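Local coordinates for EGF family domain-containing protein (PDB 4Z80) that probably serves, as a divergent AMA-family surface antigen that binds a RON2-like partner, in forming the moving junction through which the parasite invades its host cell, at residues 59-64 and 90-95; 351-356 and 458-463. One frame throughout, in Å; residues are numbered along the deposited sequence.

Two ways of tying distant chain segments together are illustrated by this AMA-family ectodomain. Contact 1 joins strand 60-62 to strand 89-91 as a small two-stranded antiparallel sheet, near the centre of the chain and largely buried. Contact 2 lies at the surface, where the corner leading toward strand 353-359, a member of the sheet with strands 363-366 and 436-440, meets a loop that follows strand 443-447. The contacts come in series along the chain, the first closing before the second opens. Their centres are 30 Å apart and their nearest atoms about 12 Å, without touching. They share no sheet, so each fastens a different part of the ectodomain.

Contact 1 (59-64 and 90-95); sequences GYSEMY and MAAGAC
Ser61 and Met90 face each other as a hydrogen-bonded pair in a two-stranded antiparallel sheet, with their side chains on the same face. Met90 N donates to Ser61 O at 2.8 Å, and Ser61 N returns the bond to Met90 O. At the end of the pairing the pattern changes: Ala92 N donates to Gly59 O at 3.0 Å from above the carbonyl plane, 66° out of it, and that oxygen also accepts from Gln297 NE2. Segment 90-95 then runs on to Cys95, whose disulfide with Cys344 places the small sheet next to a cross-link to a distant part of the chain.

Met90 carries most of the side-chain contact. Its CG sits between the backbone N and the carbonyl carbon (chi1 61°), and the chain beyond runs extended, which carries SD to 3.8 Å from Tyr64 N and CE alongside Ser61 OG. CG lies 3.5 Å from Ser61 O, and CE rests against CB of Tyr64. Met63 arrives from another direction, its bent chain crossing that of Met90 at about a right angle and bringing CE within 4.0 Å of Met90 CB. The CB of Tyr60 points away from segment 90-95, and its ring presents an edge to Met90 O, while its hydroxyl bonds to Gln297 N. Ser61 OG is hydrogen-bonded to Asp27 OD1, which helps hold the hydroxyl beside two methyl groups: Met90 CE at 3.4 Å and Ala92 CB at 3.6 Å.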
ATOM      1  N   GLY A  59      -5.912   7.817  -3.625  1.00 11.37           N
ATOM      2  CA  GLY A  59      -5.446   7.642  -4.991  1.00  9.53           C
ATOM      3  C   GLY A  59      -6.027   6.408  -5.637  1.00 10.96           C
ATOM      4  O   GLY A  59      -5.912   5.315  -5.094  1.00 10.25           O
ATOM      5  N   TYR A  60      -6.657   6.597  -6.796  1.00 10.31           N
ATOM      6  CA  TYR A  60      -7.294   5.520  -7.544  1.00 12.66           C
ATOM      7  C   TYR A  60      -7.004   5.638  -9.029  1.00 11.43           C
ATOM      8  O   TYR A  60      -6.922   6.744  -9.576  1.00 13.31           O
ATOM      9  CB  TYR A  60      -8.825   5.538  -7.388  1.00 11.10           C
ATOM     10  CG  TYR A  60      -9.371   5.303  -6.006  1.00 10.51           C
ATOM     11  CD1 TYR A  60      -8.950   4.235  -5.232  1.00  9.59           C
ATOM     12  CD2 TYR A  60     -10.327   6.149  -5.481  1.00 11.74           C
ATOM     13  CE1 TYR A  60      -9.457   4.027  -3.960  1.00 11.72           C
ATOM     14  CE2 TYR A  60     -10.849   5.950  -4.212  1.00 12.58           C
ATOM     15  CZ  TYR A  60     -10.410   4.894  -3.452  1.00 10.70           C
ATOM     16  OH  TYR A  60     -10.918   4.694  -2.189  1.00 11.90           O
ATOM     17  N   SER A  61      -6.919   4.489  -9.688  1.00 11.35           N
ATOM     18  CA  SER A  61      -7.057   4.439 -11.135  1.00 12.32           C
ATOM     19  C   SER A  61      -7.803   3.168 -11.507  1.00 10.85           C
ATOM     20  O   SER A  61      -7.970   2.269 -10.684  1.00 11.89           O
ATOM     21  CB  SER A  61      -5.702   4.489 -11.827  1.00 15.33           C
ATOM     22  OG  SER A  61      -4.970   3.306 -11.574  1.00 15.52           O
ATOM     23  N   GLU A  62      -8.272   3.096 -12.743  1.00 13.87           N
ATOM     24  CA  GLU A  62      -9.011   1.928 -13.179  1.00 14.38           C
ATOM     25  C   GLU A  62      -8.176   0.663 -13.084  1.00 13.69           C
ATOM     26  O   GLU A  62      -7.024   0.630 -13.513  1.00 14.35           O
ATOM     27  CB  GLU A  62      -9.496   2.113 -14.613  1.00 16.51           C
ATOM     28  CG  GLU A  62     -10.669   3.085 -14.749  1.00 16.59           C
ATOM     29  CD  GLU A  62     -10.286   4.547 -14.597  1.00 19.18           C
ATOM     30  OE1 GLU A  62      -9.079   4.877 -14.642  1.00 20.20           O
ATOM     31  OE2 GLU A  62     -11.210   5.372 -14.429  1.00 21.60           O
ATOM     32  N   MET A  63      -8.770  -0.374 -12.511  1.00 12.70           N
ATOM     33  CA  MET A  63      -8.121  -1.664 -12.447  1.00 13.16           C
ATOM     34  C   MET A  63      -7.575  -2.030 -13.824  1.00 13.33           C
ATOM     35  O   MET A  63      -8.284  -1.974 -14.832  1.00 14.10           O
ATOM     36  CB  MET A  63      -9.088  -2.733 -11.943  1.00 15.39           C
ATOM     37  CG  MET A  63      -8.517  -4.157 -11.967  1.00 15.23           C
ATOM     38  SD  MET A  63      -7.015  -4.387 -10.989  1.00 15.56           S
ATOM     39  CE  MET A  63      -7.682  -4.366  -9.321  1.00 15.43           C
ATOM     40  N   TYR A  64      -6.294  -2.377 -13.845  1.00 13.79           N
ATOM     41  CA  TYR A  64      -5.591  -2.742 -15.062  1.00 13.14           C
ATOM     42  C   TYR A  64      -5.152  -4.186 -14.929  1.00 14.99           C
ATOM     43  O   TYR A  64      -4.420  -4.527 -13.998  1.00 14.44           O
ATOM     44  CB  TYR A  64      -4.387  -1.830 -15.274  1.00 14.32           C
ATOM     45  CG  TYR A  64      -3.535  -2.169 -16.469  1.00 14.69           C
ATOM     46  CD1 TYR A  64      -3.903  -1.755 -17.741  1.00 17.14           C
ATOM     47  CD2 TYR A  64      -2.349  -2.868 -16.323  1.00 16.79           C
ATOM     48  CE1 TYR A  64      -3.118  -2.046 -18.841  1.00 18.32           C
ATOM     49  CE2 TYR A  64      -1.554  -3.169 -17.419  1.00 18.07           C
ATOM     50  CZ  TYR A  64      -1.946  -2.752 -18.671  1.00 16.91           C
ATOM     51  OH  TYR A  64      -1.156  -3.042 -19.759  1.00 19.87           O
ATOM     52  N   MET A  90      -8.176   0.305  -8.653  1.00 12.20           N
ATOM     53  CA  MET A  90      -7.025  -0.097  -7.849  1.00 10.84           C
ATOM     54  C   MET A  90      -6.424   1.129  -7.160  1.00 12.07           C
ATOM     55  O   MET A  90      -6.540   2.251  -7.658  1.00 11.55           O
ATOM     56  CB  MET A  90      -5.970  -0.810  -8.709  1.00 11.98           C
ATOM     57  CG  MET A  90      -5.386   0.012  -9.832  1.00 11.67           C
ATOM     58  SD  MET A  90      -4.349  -1.037 -10.885  1.00 14.68           S
ATOM     59  CE  MET A  90      -3.710   0.203 -12.001  1.00 15.58           C
ATOM     60  N   ALA A  91      -5.791   0.908  -6.011  1.00 11.64           N
ATOM     61  CA  ALA A  91      -5.053   1.958  -5.325  1.00 11.19           C
ATOM     62  C   ALA A  91      -3.881   2.392  -6.199  1.00 11.77           C
ATOM     63  O   ALA A  91      -3.137   1.550  -6.712  1.00 13.55           O
ATOM     64  CB  ALA A  91      -4.565   1.476  -3.965  1.00 12.38           C
ATOM     65  N   ALA A  92      -3.715   3.699  -6.372  1.00 10.87           N
ATOM     66  CA  ALA A  92      -2.756   4.248  -7.328  1.00 11.66           C
ATOM     67  C   ALA A  92      -1.980   5.398  -6.720  1.00 10.71           C
ATOM     68  O   ALA A  92      -2.424   6.018  -5.749  1.00 11.32           O
ATOM     69  CB  ALA A  92      -3.474   4.714  -8.581  1.00 15.11           C
ATOM     70  N   GLY A  93      -0.828   5.684  -7.325  1.00 12.68           N
ATOM     71  CA  GLY A  93       0.045   6.765  -6.901  1.00 11.55           C
ATOM     72  C   GLY A  93       1.466   6.252  -6.798  1.00 11.24           C
ATOM     73  O   GLY A  93       1.763   5.414  -5.953  1.00 14.11           O
ATOM     74  N   ALA A  94       2.348   6.759  -7.647  1.00 10.99           N
ATOM     75  CA  ALA A  94       3.700   6.203  -7.754  1.00 11.42           C
ATOM     76  C   ALA A  94       4.630   6.494  -6.578  1.00 11.47           C
ATOM     77  O   ALA A  94       5.611   5.775  -6.403  1.00 11.27           O
ATOM     78  CB  ALA A  94       4.353   6.695  -9.031  1.00 11.09           C
ATOM     79  N   CYS A  95       4.353   7.531  -5.793  1.00 11.81           N
ATOM     80  CA  CYS A  95       5.211   7.880  -4.659  1.00 10.07           C
ATOM     81  C   CYS A  95       4.738   7.221  -3.375  1.00 12.67           C
ATOM     82  O   CYS A  95       3.552   7.261  -3.064  1.00 12.57           O
ATOM     83  CB  CYS A  95       5.256   9.394  -4.446  1.00 11.72           C
ATOM     84  SG  CYS A  95       6.044  10.308  -5.788  1.00 14.75           S
TER

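Contact 2 (351-356 and 458-463); sequences KNVRWG and IDPDSI
This is a surface contact between the corner that leads toward strand 353-359 and a loop, in which Lys351 and Val353 meet Ile458, Asp459 and Pro460. Segment 351-356 lies in the part of the chain that matches the apical membrane antigen 1 family, of the PAN clan. The chain turns a corner at Lys351 and Asn352 before running into strand 353-359, the middle strand of a three-stranded antiparallel sheet; the opposing segment belongs to the loop after strand 443-447. A single direct hydrogen bond joins the two backbones, from Lys351 N to Ile458 O at 2.9 Å. The donor stands above the carbonyl plane, 42° out of it, and the loop does not add a further strand to the sheet here.

Beside this bond the side chains of Lys351 and Asp459 cross obliquely. With chi1 at 67°, Lys351 CG is set between its backbone N and carbonyl carbon, and the extended chain beyond it passes the carboxylate. Contact is therefore made by the methylene carbons: CE is 3.4 Å from Asp459 OD1, whereas NZ stops 4.5 Å from Asp459 OD1, too far for a salt bridge. A water completes the link by donating to both Lys351 O and Asp459 OD1, the latter at 2.7 Å.

Farther along, Val353 CG1 meets Pro460 CG at 4.0 Å, at the CG corner of the proline ring. Pro460 also touches Leu437 of the adjoining strand and Tyr15 of helix 8-16, so the loop runs between sheet and helix.

The chemistry implies a modest join: one direct backbone bond, one water bridge and a small apolar touch, with the opposite charges of Lys351 and Asp459 probably adding only a weak attraction.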
ATOM      1  N   LYS A 351      13.336  20.661   8.272  1.00 11.45           N
ATOM      2  CA  LYS A 351      13.454  21.655   9.322  1.00 12.07           C
ATOM      3  C   LYS A 351      14.131  22.925   8.823  1.00 12.03           C
ATOM      4  O   LYS A 351      15.002  22.895   7.945  1.00 12.66           O
ATOM      5  CB  LYS A 351      14.221  21.095  10.529  1.00 12.21           C
ATOM      6  CG  LYS A 351      15.687  20.795  10.283  1.00 15.23           C
ATOM      7  CD  LYS A 351      16.381  20.471  11.602  1.00 15.46           C
ATOM      8  CE  LYS A 351      17.857  20.177  11.392  1.00 16.27           C
ATOM      9  NZ  LYS A 351      18.550  19.981  12.691  1.00 19.97           N
ATOM     10  N   ASN A 352      13.677  24.042   9.379  1.00 12.97           N
ATOM     11  CA  ASN A 352      14.340  25.327   9.240  1.00 14.31           C
ATOM     12  C   ASN A 352      14.403  25.838   7.811  1.00 14.77           C
ATOM     13  O   ASN A 352      15.334  26.541   7.444  1.00 15.27           O
ATOM     14  CB  ASN A 352      15.758  25.245   9.828  1.00 14.03           C
ATOM     15  CG  ASN A 352      15.756  24.980  11.319  1.00 16.20           C
ATOM     16  OD1 ASN A 352      16.282  23.968  11.780  1.00 17.56           O
ATOM     17  ND2 ASN A 352      15.158  25.890  12.085  1.00 18.87           N
ATOM     18  N   VAL A 353      13.392  25.511   7.005  1.00 12.03           N
ATOM     19  CA  VAL A 353      13.317  26.051   5.657  1.00 11.48           C
ATOM     20  C   VAL A 353      11.889  26.413   5.283  1.00 10.99           C
ATOM     21  O   VAL A 353      10.935  25.944   5.909  1.00 13.30           O
ATOM     22  CB  VAL A 353      13.888  25.078   4.602  1.00 11.81           C
ATOM     23  CG1 VAL A 353      15.427  25.018   4.705  1.00 14.65           C
ATOM     24  CG2 VAL A 353      13.269  23.688   4.743  1.00 12.80           C
ATOM     25  N   ARG A 354      11.794  27.264   4.264  1.00 12.64           N
ATOM     26  CA  ARG A 354      10.527  27.757   3.708  1.00 12.31           C
ATOM     27  C   ARG A 354      10.481  27.488   2.200  1.00 15.81           C
ATOM     28  O   ARG A 354      11.460  27.759   1.501  1.00 14.05           O
ATOM     29  CB  ARG A 354      10.379  29.265   3.949  1.00 16.74           C
ATOM     30  CG  ARG A 354      10.593  29.737   5.371  1.00 13.78           C
ATOM     31  CD  ARG A 354      11.087  31.184   5.410  1.00 15.57           C
ATOM     32  NE  ARG A 354      10.140  32.120   4.809  1.00 20.20           N
ATOM     33  CZ  ARG A 354      10.430  33.380   4.498  1.00 19.92           C
ATOM     34  NH1 ARG A 354      11.650  33.865   4.710  1.00 21.98           N
ATOM     35  NH2 ARG A 354       9.503  34.160   3.959  1.00 21.74           N
ATOM     36  N   TRP A 355       9.361  26.988   1.675  1.00 11.90           N
ATOM     37  CA  TRP A 355       9.238  26.777   0.228  1.00 11.52           C
ATOM     38  C   TRP A 355       9.334  28.080  -0.554  1.00 14.25           C
ATOM     39  O   TRP A 355       8.712  29.072  -0.181  1.00 14.43           O
ATOM     40  CB  TRP A 355       7.901  26.114  -0.131  1.00  9.47           C
ATOM     41  CG  TRP A 355       7.664  24.781   0.505  1.00 11.72           C
ATOM     42  CD1 TRP A 355       6.789  24.497   1.512  1.00 11.98           C
ATOM     43  CD2 TRP A 355       8.300  23.543   0.166  1.00 12.27           C
ATOM     44  NE1 TRP A 355       6.845  23.165   1.827  1.00 11.95           N
ATOM     45  CE2 TRP A 355       7.762  22.554   1.013  1.00 12.33           C
ATOM     46  CE3 TRP A 355       9.268  23.177  -0.772  1.00 11.58           C
ATOM     47  CZ2 TRP A 355       8.172  21.226   0.964  1.00 10.66           C
ATOM     48  CZ3 TRP A 355       9.673  21.861  -0.825  1.00 13.19           C
ATOM     49  CH2 TRP A 355       9.128  20.898   0.038  1.00 12.42           C
ATOM     50  N   GLY A 356      10.070  28.062  -1.659  1.00 12.90           N
ATOM     51  CA  GLY A 356      10.164  29.233  -2.514  1.00 14.53           C
ATOM     52  C   GLY A 356      10.320  28.920  -3.987  1.00 11.85           C
ATOM     53  O   GLY A 356      10.340  27.756  -4.403  1.00 12.67           O
ATOM     54  N   ILE A 458      14.474  16.779   9.228  1.00 13.04           N
ATOM     55  CA  ILE A 458      15.885  16.922   8.894  1.00 14.40           C
ATOM     56  C   ILE A 458      16.102  17.999   7.835  1.00 16.01           C
ATOM     57  O   ILE A 458      15.159  18.613   7.339  1.00 13.47           O
ATOM     58  CB  ILE A 458      16.491  15.585   8.409  1.00 18.78           C
ATOM     59  CG1 ILE A 458      15.843  15.141   7.099  1.00 18.66           C
ATOM     60  CG2 ILE A 458      16.343  14.516   9.478  1.00 19.17           C
ATOM     61  CD1 ILE A 458      16.451  13.852   6.504  1.00 20.74           C
ATOM     62  N   ASP A 459      17.358  18.253   7.506  1.00 13.30           N
ATOM     63  CA  ASP A 459      17.693  19.244   6.496  1.00 13.14           C
ATOM     64  C   ASP A 459      17.432  18.747   5.087  1.00 14.33           C
ATOM     65  O   ASP A 459      17.576  17.561   4.808  1.00 14.27           O
ATOM     66  CB  ASP A 459      19.163  19.633   6.602  1.00 15.54           C
ATOM     67  CG  ASP A 459      19.511  20.205   7.943  1.00 17.26           C
ATOM     68  OD1 ASP A 459      18.864  21.190   8.352  1.00 16.17           O
ATOM     69  OD2 ASP A 459      20.437  19.670   8.590  1.00 19.15           O
ATOM     70  N   PRO A 460      17.073  19.663   4.184  1.00 13.88           N
ATOM     71  CA  PRO A 460      17.138  19.339   2.763  1.00 12.59           C
ATOM     72  C   PRO A 460      18.590  19.295   2.322  1.00 16.37           C
ATOM     73  O   PRO A 460      19.463  19.708   3.085  1.00 15.06           O
ATOM     74  CB  PRO A 460      16.410  20.502   2.105  1.00 15.59           C
ATOM     75  CG  PRO A 460      16.739  21.657   3.006  1.00 14.09           C
ATOM     76  CD  PRO A 460      16.771  21.090   4.403  1.00 15.07           C
ATOM     77  N   ASP A 461      18.847  18.811   1.118  1.00 15.88           N
ATOM     78  CA  ASP A 461      20.156  19.001   0.502  1.00 15.31           C
ATOM     79  C   ASP A 461      20.416  20.504   0.371  1.00 17.29           C
ATOM     80  O   ASP A 461      19.552  21.252  -0.091  1.00 15.48           O
ATOM     81  CB  ASP A 461      20.210  18.300  -0.858  1.00 15.30           C
ATOM     82  CG  ASP A 461      21.620  18.193  -1.413  1.00 20.23           C
ATOM     83  OD1 ASP A 461      22.317  19.223  -1.502  1.00 16.35           O
ATOM     84  OD2 ASP A 461      22.020  17.064  -1.767  1.00 29.69           O
ATOM     85  N   SER A 462      21.596  20.955   0.789  1.00 13.88           N
ATOM     86  CA  SER A 462      21.916  22.380   0.771  1.00 13.88           C
ATOM     87  C   SER A 462      21.903  22.987  -0.643  1.00 15.66           C
ATOM     88  O   SER A 462      21.817  24.207  -0.785  1.00 15.66           O
ATOM     89  CB  SER A 462      23.282  22.625   1.431  1.00 15.91           C
ATOM     90  OG  SER A 462      24.316  21.936   0.760  1.00 17.06           O
ATOM     91  N   ILE A 463      21.967  22.149  -1.677  1.00 14.95           N
ATOM     92  CA  ILE A 463      21.842  22.632  -3.052  1.00 15.52           C
ATOM     93  C   ILE A 463      20.527  23.392  -3.270  1.00 16.91           C
ATOM     94  O   ILE A 463      20.442  24.280  -4.122  1.00 18.60           O
ATOM     95  CB  ILE A 463      21.931  21.467  -4.059  1.00 14.82           C
ATOM     96  CG1 ILE A 463      22.084  21.974  -5.501  1.00 20.37           C
ATOM     97  CG2 ILE A 463      20.707  20.566  -3.983  1.00 18.08           C
ATOM     98  CD1 ILE A 463      23.293  22.863  -5.736  1.00 20.87           C
TER
HETATM   99  O   HOH W   1      17.652  23.234   7.129  1.00 17.37           O